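Local coordinates for glycoside Hydrolase (Bacteroides uniformis, PDB 5T99), which probably hydrolyses galactosidic linkages in agarose-derived sugars, as a family 2 glycoside hydrolase of a human intestinal bacterium, at residues H185-T190 against D282-D287; I219-I224 against L270-Y275; D609-H614 against E698-K703; T633-A638 against V690-N695. One frame throughout, in Å; residues are numbered along the deposited sequence.

Contact 1 of 4, residues H185-T190 against D282-D287; sequences HGVYVT and DTYFTD. With EDO (1,2-ethanediol), chain J.
H185 N lies 3.4 Å from Y284 OH, at the start of the contact. G186 N donates to Y284 OH at 3.3 Å with an N-H...O angle of 142°, a weak bond. The same hydroxyl meets a water 3.0 Å away, which lies at the ring edge and in the ring plane. That water in turn donates to V187 O, so the phenol is tied to the backbone at two successive residues. At V187 the contact becomes apolar. With CG1 anti to the backbone N (chi1 177°), V187 CG2 is left to lie against the Y284 ring, 3.6 Å from CD2 and approaching obliquely. V187 CB also stands 3.7 Å from T286 OG1. A phenylalanine in place of Y284 would probably keep the valine contact but leave the G186 amide and the bridging water without their hydroxyl partner. V189 continues the apolar line: its CG2 brushes T286 CG2 at 4.1 Å as the two side chains pass in opposing senses. V189 O lies 2.6 Å from O1 of a 1,2-ethanediol. The strands 187-190 and 282-287 approach to 8.6 Å between axes at 35°, which is face-to-face packing of two sheets in the immunoglobulin-like sandwich domain of family 2 enzymes. L270 of the neighbouring strand 268-276 also packs on both valines, and strand 198-209 pairs with 185-190 in its own sheet. N405, just beyond helix 388-403 of the barrel, bonds V187 O and V189 N through its amide.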
# COMPACT_ATOMS: atom_id res chain seq x y z
N HIS A 185 -18.04 6.16 10.80
CA HIS A 185 -17.82 4.74 11.07
C HIS A 185 -19.02 4.08 11.75
O HIS A 185 -18.86 3.18 12.57
CB HIS A 185 -16.55 4.56 11.89
CG HIS A 185 -15.40 5.37 11.38
ND1 HIS A 185 -14.52 6.03 12.21
CD2 HIS A 185 -15.01 5.65 10.11
CE1 HIS A 185 -13.62 6.65 11.48
NE2 HIS A 185 -13.90 6.45 10.20
N GLY A 186 -20.22 4.50 11.38
CA GLY A 186 -21.44 4.16 12.10
C GLY A 186 -22.15 2.87 11.72
O GLY A 186 -23.22 2.60 12.28
N VAL A 187 -21.60 2.10 10.78
CA VAL A 187 -22.11 0.76 10.44
C VAL A 187 -20.98 -0.26 10.52
O VAL A 187 -19.89 -0.04 10.00
CB VAL A 187 -22.75 0.72 9.04
CG1 VAL A 187 -23.20 -0.70 8.70
CG2 VAL A 187 -23.91 1.69 8.96
N TYR A 188 -21.26 -1.39 11.15
CA TYR A 188 -20.30 -2.45 11.38
C TYR A 188 -20.92 -3.76 10.87
O TYR A 188 -21.87 -4.26 11.46
CB TYR A 188 -19.97 -2.48 12.88
CG TYR A 188 -19.09 -3.60 13.39
CD1 TYR A 188 -18.12 -4.22 12.58
CD2 TYR A 188 -19.21 -4.04 14.71
CE1 TYR A 188 -17.30 -5.23 13.09
CE2 TYR A 188 -18.41 -5.04 15.23
CZ TYR A 188 -17.46 -5.64 14.42
OH TYR A 188 -16.69 -6.66 14.96
N VAL A 189 -20.38 -4.29 9.77
CA VAL A 189 -20.91 -5.45 9.05
C VAL A 189 -20.03 -6.67 9.29
O VAL A 189 -18.84 -6.63 8.98
CB VAL A 189 -20.94 -5.17 7.53
CG1 VAL A 189 -21.53 -6.36 6.76
CG2 VAL A 189 -21.70 -3.88 7.23
N THR A 190 -20.62 -7.75 9.82
CA THR A 190 -19.91 -9.02 10.04
C THR A 190 -20.68 -10.16 9.38
O THR A 190 -21.82 -9.98 8.95
CB THR A 190 -19.72 -9.29 11.54
OG1 THR A 190 -20.99 -9.24 12.24
CG2 THR A 190 -18.74 -8.26 12.15
N ASP A 282 -31.39 10.01 6.17
CA ASP A 282 -29.99 9.73 5.87
C ASP A 282 -29.81 8.47 5.03
O ASP A 282 -30.63 7.55 5.10
CB ASP A 282 -29.20 9.59 7.18
CG ASP A 282 -27.70 9.68 6.97
OD1 ASP A 282 -27.25 10.24 5.94
OD2 ASP A 282 -26.98 9.16 7.84
N THR A 283 -28.74 8.47 4.24
CA THR A 283 -28.35 7.33 3.41
C THR A 283 -26.87 7.15 3.61
O THR A 283 -26.12 8.12 3.53
CB THR A 283 -28.64 7.57 1.92
OG1 THR A 283 -30.04 7.79 1.71
CG2 THR A 283 -28.20 6.38 1.08
N TYR A 284 -26.45 5.91 3.86
CA TYR A 284 -25.07 5.61 4.25
C TYR A 284 -24.65 4.28 3.62
O TYR A 284 -25.29 3.25 3.85
CB TYR A 284 -24.99 5.51 5.77
CG TYR A 284 -23.61 5.40 6.37
CD1 TYR A 284 -22.93 6.54 6.82
CD2 TYR A 284 -22.99 4.17 6.54
CE1 TYR A 284 -21.67 6.45 7.42
CE2 TYR A 284 -21.74 4.06 7.13
CZ TYR A 284 -21.09 5.21 7.57
OH TYR A 284 -19.84 5.11 8.15
N PHE A 285 -23.57 4.32 2.85
CA PHE A 285 -23.08 3.17 2.12
C PHE A 285 -21.88 2.53 2.82
O PHE A 285 -21.05 3.23 3.42
CB PHE A 285 -22.71 3.58 0.70
CG PHE A 285 -23.90 3.93 -0.16
CD1 PHE A 285 -24.59 2.92 -0.86
CD2 PHE A 285 -24.32 5.24 -0.30
CE1 PHE A 285 -25.67 3.23 -1.67
CE2 PHE A 285 -25.41 5.56 -1.11
CZ PHE A 285 -26.09 4.55 -1.79
N THR A 286 -21.82 1.19 2.76
CA THR A 286 -20.69 0.41 3.27
C THR A 286 -20.37 -0.72 2.28
O THR A 286 -21.25 -1.50 1.91
CB THR A 286 -20.99 -0.22 4.65
OG1 THR A 286 -21.41 0.78 5.59
CG2 THR A 286 -19.75 -0.94 5.21
N ASP A 287 -19.12 -0.82 1.86
CA ASP A 287 -18.69 -1.93 1.02
C ASP A 287 -18.28 -3.06 1.94
O ASP A 287 -17.71 -2.81 3.00
CB ASP A 287 -17.54 -1.52 0.11
CG ASP A 287 -17.99 -0.62 -1.03
OD1 ASP A 287 -19.08 -0.86 -1.61
OD2 ASP A 287 -17.26 0.32 -1.36
C1 EDO J . -16.22 -8.20 7.39
O1 EDO J . -16.35 -7.27 8.49
C2 EDO J . -17.23 -7.93 6.26
O2 EDO J . -16.59 -7.56 5.02
O HOH W 1 -18.85 2.29 8.55

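Contact 2 of 4, residues I219-I224 against L270-Y275; sequences IRHSII and LKTEIY
H221 and T272 each set their first torsion so that CG and OG1 stand anti to the carbonyl carbon (chi1 -64° and -62°), and the two side chains run side by side. This is an antiparallel ladder within the four-stranded sheet of an immunoglobulin-like sandwich. H221 ND1 meets T272 OG1 at 2.8 Å, the hydroxyl lying at the ring edge near its plane, and either atom could donate. I219 CG2 lies over one face of that imidazole, while L270 CD1 touches H221 CB at 3.7 Å. I219 CG1 and I274 CD1 extend this face, which packs on strands 198-209 and 180-194 of the opposing sheet. The ladder rests on two hydrogen-bonded pairs: R220 N reaches E273 O at 2.9 Å and S222 N reaches K271 O at 2.7 Å. On the other face R220 bends at chi3 and brings its guanidinium beside Y275, whose OH sits above one of its faces, toward the rim. A long salt bridge runs from R220 NH1 to E273 OE1, 3.8 Å. The two planes stand 77° apart and no N-H points at the oxygen, so only charge acts. Were R220 shortened to an alanine, the E273 carboxylate would probably lose its opposite charge and the Y275 hydroxyl its cover. A water completes the pair, donating to E273 OE1 at 2.7 Å and accepting a weak bond from R220 NH1.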
# COMPACT_ATOMS: atom_id res chain seq x y z
N ILE A 219 -34.87 1.66 10.01
CA ILE A 219 -33.63 1.45 9.28
C ILE A 219 -33.91 0.44 8.18
O ILE A 219 -34.46 -0.61 8.46
CB ILE A 219 -32.52 0.88 10.18
CG1 ILE A 219 -32.24 1.82 11.36
CG2 ILE A 219 -31.23 0.64 9.39
CD1 ILE A 219 -31.55 1.14 12.53
N ARG A 220 -33.52 0.77 6.94
CA ARG A 220 -33.64 -0.14 5.82
C ARG A 220 -32.28 -0.41 5.20
O ARG A 220 -31.69 0.47 4.56
CB ARG A 220 -34.56 0.43 4.75
CG ARG A 220 -34.91 -0.58 3.67
CD ARG A 220 -35.61 0.08 2.50
NE ARG A 220 -36.86 0.71 2.92
CZ ARG A 220 -37.55 1.59 2.20
NH1 ARG A 220 -37.13 1.96 0.99
NH2 ARG A 220 -38.67 2.11 2.69
N HIS A 221 -31.81 -1.64 5.39
CA HIS A 221 -30.57 -2.13 4.79
C HIS A 221 -30.84 -2.80 3.45
O HIS A 221 -31.45 -3.87 3.41
CB HIS A 221 -29.90 -3.16 5.69
CG HIS A 221 -29.47 -2.62 7.01
ND1 HIS A 221 -28.59 -1.56 7.12
CD2 HIS A 221 -29.76 -3.00 8.27
CE1 HIS A 221 -28.38 -1.30 8.40
NE2 HIS A 221 -29.08 -2.17 9.12
N SER A 222 -30.36 -2.19 2.36
CA SER A 222 -30.38 -2.80 1.03
C SER A 222 -28.99 -3.37 0.68
O SER A 222 -28.00 -2.61 0.59
CB SER A 222 -30.82 -1.79 -0.03
OG SER A 222 -32.13 -1.35 0.24
N ILE A 223 -28.93 -4.69 0.49
CA ILE A 223 -27.71 -5.38 0.11
C ILE A 223 -27.70 -5.52 -1.39
O ILE A 223 -28.57 -6.15 -1.97
CB ILE A 223 -27.59 -6.75 0.79
CG1 ILE A 223 -27.39 -6.52 2.30
CG2 ILE A 223 -26.40 -7.52 0.22
CD1 ILE A 223 -27.45 -7.77 3.14
N ILE A 224 -26.68 -4.92 -2.01
CA ILE A 224 -26.65 -4.73 -3.46
C ILE A 224 -25.48 -5.53 -4.02
O ILE A 224 -24.35 -5.46 -3.50
CB ILE A 224 -26.50 -3.24 -3.80
CG1 ILE A 224 -27.70 -2.44 -3.24
CG2 ILE A 224 -26.34 -3.03 -5.30
CD1 ILE A 224 -27.46 -0.94 -3.24
N LEU A 270 -23.66 -2.30 0.76
CA LEU A 270 -24.75 -2.09 1.71
C LEU A 270 -25.20 -0.64 1.66
O LEU A 270 -24.41 0.25 1.95
CB LEU A 270 -24.30 -2.41 3.14
CG LEU A 270 -25.23 -2.01 4.29
CD1 LEU A 270 -26.55 -2.78 4.19
CD2 LEU A 270 -24.57 -2.22 5.64
N LYS A 271 -26.47 -0.42 1.32
CA LYS A 271 -27.09 0.90 1.42
C LYS A 271 -27.97 0.90 2.65
O LYS A 271 -28.91 0.11 2.75
CB LYS A 271 -27.91 1.16 0.16
CG LYS A 271 -28.70 2.48 0.08
CD LYS A 271 -29.81 2.34 -0.98
CE LYS A 271 -29.94 3.54 -1.89
NZ LYS A 271 -30.69 3.20 -3.14
N THR A 272 -27.67 1.78 3.60
CA THR A 272 -28.44 1.89 4.84
C THR A 272 -29.19 3.23 4.85
O THR A 272 -28.56 4.29 4.76
CB THR A 272 -27.54 1.76 6.09
OG1 THR A 272 -26.93 0.46 6.11
CG2 THR A 272 -28.33 1.95 7.39
N GLU A 273 -30.51 3.17 4.96
CA GLU A 273 -31.38 4.35 4.94
C GLU A 273 -32.03 4.48 6.31
O GLU A 273 -32.49 3.48 6.88
CB GLU A 273 -32.44 4.21 3.84
CG GLU A 273 -31.87 4.43 2.44
CD GLU A 273 -32.74 3.94 1.30
OE1 GLU A 273 -33.56 3.01 1.48
OE2 GLU A 273 -32.59 4.46 0.17
N ILE A 274 -32.01 5.69 6.87
CA ILE A 274 -32.68 5.98 8.13
C ILE A 274 -33.99 6.72 7.84
O ILE A 274 -34.01 7.63 7.00
CB ILE A 274 -31.79 6.85 9.03
CG1 ILE A 274 -30.41 6.20 9.22
CG2 ILE A 274 -32.47 7.12 10.37
CD1 ILE A 274 -30.45 4.82 9.84
N TYR A 275 -35.06 6.35 8.55
CA TYR A 275 -36.36 7.02 8.39
C TYR A 275 -36.90 7.51 9.71
O TYR A 275 -36.79 6.82 10.73
CB TYR A 275 -37.41 6.13 7.74
CG TYR A 275 -37.06 5.72 6.34
CD1 TYR A 275 -37.49 6.47 5.24
CD2 TYR A 275 -36.27 4.60 6.11
CE1 TYR A 275 -37.15 6.09 3.96
CE2 TYR A 275 -35.93 4.22 4.84
CZ TYR A 275 -36.36 4.96 3.76
OH TYR A 275 -35.99 4.56 2.50
O HOH W 2 -34.67 2.35 -0.87

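Contact 3 of 4, residues D609-H614 against E698-K703; sequences DKPMVH and ELKAEK
V613 O lies against the aliphatic chain of K703, whose CG comes to 3.4 Å from this oxygen; the approach is by carbon, with no polar group of the lysine involved. K703 CE follows at 3.8 Å from V613 O. This course depends on a bend at chi2 (-72°), after which the chain runs extended past the carbonyl. The valine's own side chain supplies the apolar centre. V613 CG1 occupies the crowded position between backbone N and carbonyl carbon (chi1 68°), and from there it meets A701 CB at 3.8 Å and passes equally close to the backbone of E702. Toward the start of the first segment the contact thins out: P611 CB faces K700, 4.0 Å from its CB. M612 sends its side chain the other way, against helix 598-607. The touching parts, 611-613 and 700-703, run 27° apart, and V613 also packs on V690 and A692 of strand 687-693. V613 thus joins the sheet of strand 613-616 to the edge strand 699-706 of the other sheet. K700 and A701 both face A692, which makes a classic beta bulge on that edge strand. Two sheets, of three and four strands, meeting face to face in this way fit an immunoglobulin-like beta-sandwich.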
# COMPACT_ATOMS: atom_id res chain seq x y z
N ASP A 609 2.38 -20.56 -10.37
CA ASP A 609 2.33 -21.83 -11.11
C ASP A 609 2.51 -21.70 -12.62
O ASP A 609 2.94 -22.64 -13.28
CB ASP A 609 0.99 -22.53 -10.84
CG ASP A 609 0.83 -22.95 -9.40
OD1 ASP A 609 1.79 -23.51 -8.81
OD2 ASP A 609 -0.27 -22.72 -8.84
N LYS A 610 2.16 -20.54 -13.17
CA LYS A 610 2.24 -20.31 -14.60
C LYS A 610 3.72 -20.37 -15.06
O LYS A 610 4.56 -19.63 -14.55
CB LYS A 610 1.60 -18.96 -14.94
CG LYS A 610 1.39 -18.73 -16.42
CD LYS A 610 0.78 -17.36 -16.67
CE LYS A 610 0.64 -17.09 -18.17
NZ LYS A 610 1.96 -16.98 -18.86
N PRO A 611 4.05 -21.29 -16.00
CA PRO A 611 5.46 -21.55 -16.30
C PRO A 611 6.24 -20.29 -16.67
O PRO A 611 5.76 -19.46 -17.42
CB PRO A 611 5.39 -22.52 -17.48
CG PRO A 611 4.10 -23.24 -17.28
CD PRO A 611 3.16 -22.20 -16.77
N MET A 612 7.41 -20.13 -16.09
CA MET A 612 8.26 -18.97 -16.39
C MET A 612 9.73 -19.34 -16.27
O MET A 612 10.12 -20.42 -15.77
CB MET A 612 7.91 -17.75 -15.51
CG MET A 612 8.00 -17.98 -13.99
SD MET A 612 9.66 -18.14 -13.25
CE MET A 612 10.36 -16.53 -13.62
N VAL A 613 10.55 -18.43 -16.76
CA VAL A 613 11.97 -18.57 -16.69
C VAL A 613 12.52 -17.16 -16.82
O VAL A 613 11.95 -16.31 -17.53
CB VAL A 613 12.50 -19.54 -17.78
CG1 VAL A 613 12.34 -18.95 -19.17
CG2 VAL A 613 13.95 -19.92 -17.52
N HIS A 614 13.59 -16.89 -16.08
CA HIS A 614 14.23 -15.58 -16.12
C HIS A 614 15.73 -15.78 -15.95
O HIS A 614 16.16 -16.66 -15.20
CB HIS A 614 13.66 -14.67 -15.02
CG HIS A 614 14.42 -13.40 -14.82
ND1 HIS A 614 14.12 -12.24 -15.51
CD2 HIS A 614 15.43 -13.08 -13.98
CE1 HIS A 614 14.93 -11.27 -15.12
NE2 HIS A 614 15.73 -11.76 -14.19
N GLU A 698 9.36 -31.45 -22.21
CA GLU A 698 8.55 -30.53 -23.03
C GLU A 698 8.91 -29.08 -22.73
O GLU A 698 8.96 -28.69 -21.56
CB GLU A 698 7.04 -30.72 -22.79
CG GLU A 698 6.54 -32.11 -23.13
CD GLU A 698 5.12 -32.40 -22.70
OE1 GLU A 698 4.64 -31.83 -21.69
OE2 GLU A 698 4.47 -33.25 -23.35
N LEU A 699 9.16 -28.29 -23.77
CA LEU A 699 9.46 -26.87 -23.62
C LEU A 699 8.24 -26.13 -23.05
O LEU A 699 7.15 -26.21 -23.59
CB LEU A 699 9.85 -26.27 -24.96
CG LEU A 699 10.15 -24.77 -24.98
CD1 LEU A 699 11.38 -24.45 -24.14
CD2 LEU A 699 10.33 -24.28 -26.41
N LYS A 700 8.46 -25.40 -21.95
CA LYS A 700 7.40 -24.66 -21.24
C LYS A 700 7.59 -23.13 -21.20
O LYS A 700 6.62 -22.40 -21.05
CB LYS A 700 7.27 -25.20 -19.82
CG LYS A 700 6.86 -26.67 -19.74
CD LYS A 700 5.41 -26.90 -19.36
CE LYS A 700 4.44 -26.53 -20.47
NZ LYS A 700 3.03 -26.56 -19.97
N ALA A 701 8.84 -22.67 -21.30
CA ALA A 701 9.15 -21.25 -21.44
C ALA A 701 10.57 -21.06 -21.93
O ALA A 701 11.42 -21.95 -21.79
CB ALA A 701 8.98 -20.54 -20.11
N GLU A 702 10.83 -19.89 -22.50
CA GLU A 702 12.20 -19.53 -22.89
C GLU A 702 12.43 -18.01 -22.96
O GLU A 702 11.51 -17.24 -23.20
CB GLU A 702 12.64 -20.26 -24.19
CG GLU A 702 12.31 -19.65 -25.54
CD GLU A 702 13.02 -20.38 -26.69
OE1 GLU A 702 12.95 -21.63 -26.75
OE2 GLU A 702 13.67 -19.72 -27.52
N LYS A 703 13.67 -17.61 -22.69
CA LYS A 703 14.07 -16.21 -22.80
C LYS A 703 15.43 -16.15 -23.47
O LYS A 703 16.25 -17.06 -23.34
CB LYS A 703 14.16 -15.53 -21.43
CG LYS A 703 12.85 -15.43 -20.66
CD LYS A 703 11.88 -14.43 -21.26
CE LYS A 703 10.58 -14.41 -20.46
NZ LYS A 703 9.61 -13.45 -21.02

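Contact 4 of 4, residues T633-A638 against V690-N695; sequences TNCYEA and VKAYNN
Y636 can be followed outward across N695. Y636 CB sits 3.5 Å from N695 N. With CG anti to the backbone N (chi1 170°), the ring is then carried over the asparagine. Y636 CG meets N695 CB at 3.6 Å, Y636 CD2 comes to 3.5 Å from N695 CA, and CE1 and CE2 still look onto the same methylene from a little farther off. N695 CB therefore lies over the centre of the Y636 ring, 3.7 Å from the centroid and 13° off the normal, which meets the definition of a CH-pi contact. The ring and the asparagine amide are inclined by 60°, so the amide is not stacked flat on the ring; the methylene does the touching. Next along the chain, E637 pairs with Y693 through two backbone bonds, E637 N to Y693 O at 3.1 Å and Y693 N to E637 O at 2.9 Å. The E637 side chain passes obliquely beside the tyrosine, CG near its CB. The other face of the pairing is small and apolar: C635 SG rests 3.8 Å from A692 CB, and A638 CB reaches V690 CG2. T633 holds the approach to this strand in an ST turn, T633 OG1 accepting from C635 N at 3.0 Å while also bonding M612 O. Because Y636 and E637 both face Y693, the pairing carries a classic beta bulge, placed where strand 637-642 begins beside strand 687-693 in a sheet of what is probably an immunoglobulin-like sandwich.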
# COMPACT_ATOMS: atom_id res chain seq x y z
N THR A 633 13.36 -20.29 -12.35
CA THR A 633 12.23 -20.90 -13.04
C THR A 633 11.41 -21.71 -12.04
O THR A 633 11.93 -22.15 -11.02
CB THR A 633 12.70 -21.84 -14.18
OG1 THR A 633 11.56 -22.36 -14.89
CG2 THR A 633 13.49 -23.02 -13.64
N ASN A 634 10.13 -21.89 -12.36
CA ASN A 634 9.25 -22.82 -11.64
C ASN A 634 9.14 -24.17 -12.35
O ASN A 634 8.39 -25.04 -11.90
CB ASN A 634 7.87 -22.22 -11.37
CG ASN A 634 7.22 -21.62 -12.61
OD1 ASN A 634 7.77 -21.68 -13.72
ND2 ASN A 634 6.04 -21.02 -12.42
N CYS A 635 9.88 -24.36 -13.43
CA CYS A 635 9.89 -25.63 -14.18
C CYS A 635 10.89 -26.65 -13.61
O CYS A 635 11.81 -26.31 -12.88
CB CYS A 635 10.19 -25.38 -15.66
SG CYS A 635 9.04 -24.24 -16.45
N TYR A 636 10.69 -27.90 -13.98
CA TYR A 636 11.52 -29.00 -13.50
C TYR A 636 13.03 -28.79 -13.77
O TYR A 636 13.85 -29.10 -12.89
CB TYR A 636 11.02 -30.30 -14.11
CG TYR A 636 11.93 -31.48 -13.90
CD1 TYR A 636 11.91 -32.18 -12.70
CD2 TYR A 636 12.80 -31.89 -14.91
CE1 TYR A 636 12.75 -33.27 -12.50
CE2 TYR A 636 13.63 -32.98 -14.73
CZ TYR A 636 13.61 -33.67 -13.52
OH TYR A 636 14.45 -34.75 -13.34
N GLU A 637 13.38 -28.27 -14.95
CA GLU A 637 14.79 -28.03 -15.33
C GLU A 637 14.94 -26.90 -16.36
O GLU A 637 13.96 -26.44 -16.93
CB GLU A 637 15.41 -29.31 -15.92
CG GLU A 637 14.92 -29.67 -17.32
CD GLU A 637 15.35 -31.05 -17.78
OE1 GLU A 637 14.65 -31.64 -18.64
OE2 GLU A 637 16.39 -31.55 -17.28
N ALA A 638 16.18 -26.49 -16.60
CA ALA A 638 16.47 -25.53 -17.65
C ALA A 638 17.82 -25.81 -18.31
O ALA A 638 18.72 -26.38 -17.69
CB ALA A 638 16.43 -24.12 -17.11
N VAL A 690 17.92 -19.26 -22.72
CA VAL A 690 17.57 -20.24 -21.69
C VAL A 690 16.24 -20.88 -22.06
O VAL A 690 15.30 -20.19 -22.45
CB VAL A 690 17.51 -19.65 -20.26
CG1 VAL A 690 16.49 -18.52 -20.12
CG2 VAL A 690 17.22 -20.75 -19.26
N LYS A 691 16.18 -22.21 -21.93
CA LYS A 691 14.99 -22.97 -22.22
C LYS A 691 14.60 -23.75 -20.97
O LYS A 691 15.42 -24.48 -20.43
CB LYS A 691 15.24 -23.92 -23.38
CG LYS A 691 15.41 -23.20 -24.70
CD LYS A 691 15.54 -24.18 -25.87
CE LYS A 691 15.95 -23.44 -27.13
NZ LYS A 691 16.11 -24.37 -28.27
N ALA A 692 13.35 -23.58 -20.53
CA ALA A 692 12.81 -24.26 -19.36
C ALA A 692 11.90 -25.39 -19.80
O ALA A 692 11.03 -25.19 -20.66
CB ALA A 692 12.05 -23.28 -18.48
N TYR A 693 12.09 -26.57 -19.20
CA TYR A 693 11.32 -27.76 -19.52
C TYR A 693 10.66 -28.37 -18.29
O TYR A 693 11.15 -28.22 -17.17
CB TYR A 693 12.23 -28.83 -20.13
CG TYR A 693 13.09 -28.39 -21.30
CD1 TYR A 693 12.61 -28.45 -22.61
CD2 TYR A 693 14.40 -27.95 -21.10
CE1 TYR A 693 13.40 -28.05 -23.68
CE2 TYR A 693 15.19 -27.55 -22.17
CZ TYR A 693 14.69 -27.61 -23.46
OH TYR A 693 15.47 -27.22 -24.53
N ASN A 694 9.56 -29.09 -18.51
CA ASN A 694 8.98 -29.94 -17.47
C ASN A 694 9.77 -31.26 -17.41
O ASN A 694 10.76 -31.42 -18.13
CB ASN A 694 7.46 -30.13 -17.68
CG ASN A 694 7.10 -30.89 -18.95
OD1 ASN A 694 7.94 -31.48 -19.63
ND2 ASN A 694 5.81 -30.89 -19.27
N ASN A 695 9.33 -32.19 -16.56
CA ASN A 695 10.03 -33.49 -16.39
C ASN A 695 9.84 -34.52 -17.51
O ASN A 695 10.46 -35.58 -17.47
CB ASN A 695 9.68 -34.12 -15.03
CG ASN A 695 8.24 -34.60 -14.92
OD1 ASN A 695 7.42 -34.42 -15.83
ND2 ASN A 695 7.92 -35.21 -13.79

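The four contacts fall into two pairs, one in each of two beta-sandwich domains, with centres of contacts 1 and 2 about 46 to 54 Å from those of contacts 3 and 4. In each domain one contact joins two sheets (1 and 3) and the other pairs strands within a sheet (2 and 4). The sheet-to-sheet contacts rely mainly on side chains; the in-sheet ones rest on backbone ladders. Contact 1 is buried and contact 3 lies at the surface, while 2 and 4 are partly buried. Strands 268-276 and 279-288 link contacts 1 and 2 through T286 O to L270 N; strands 687-693 and 699-706 link contacts 3 and 4 through A701 O to A692 N.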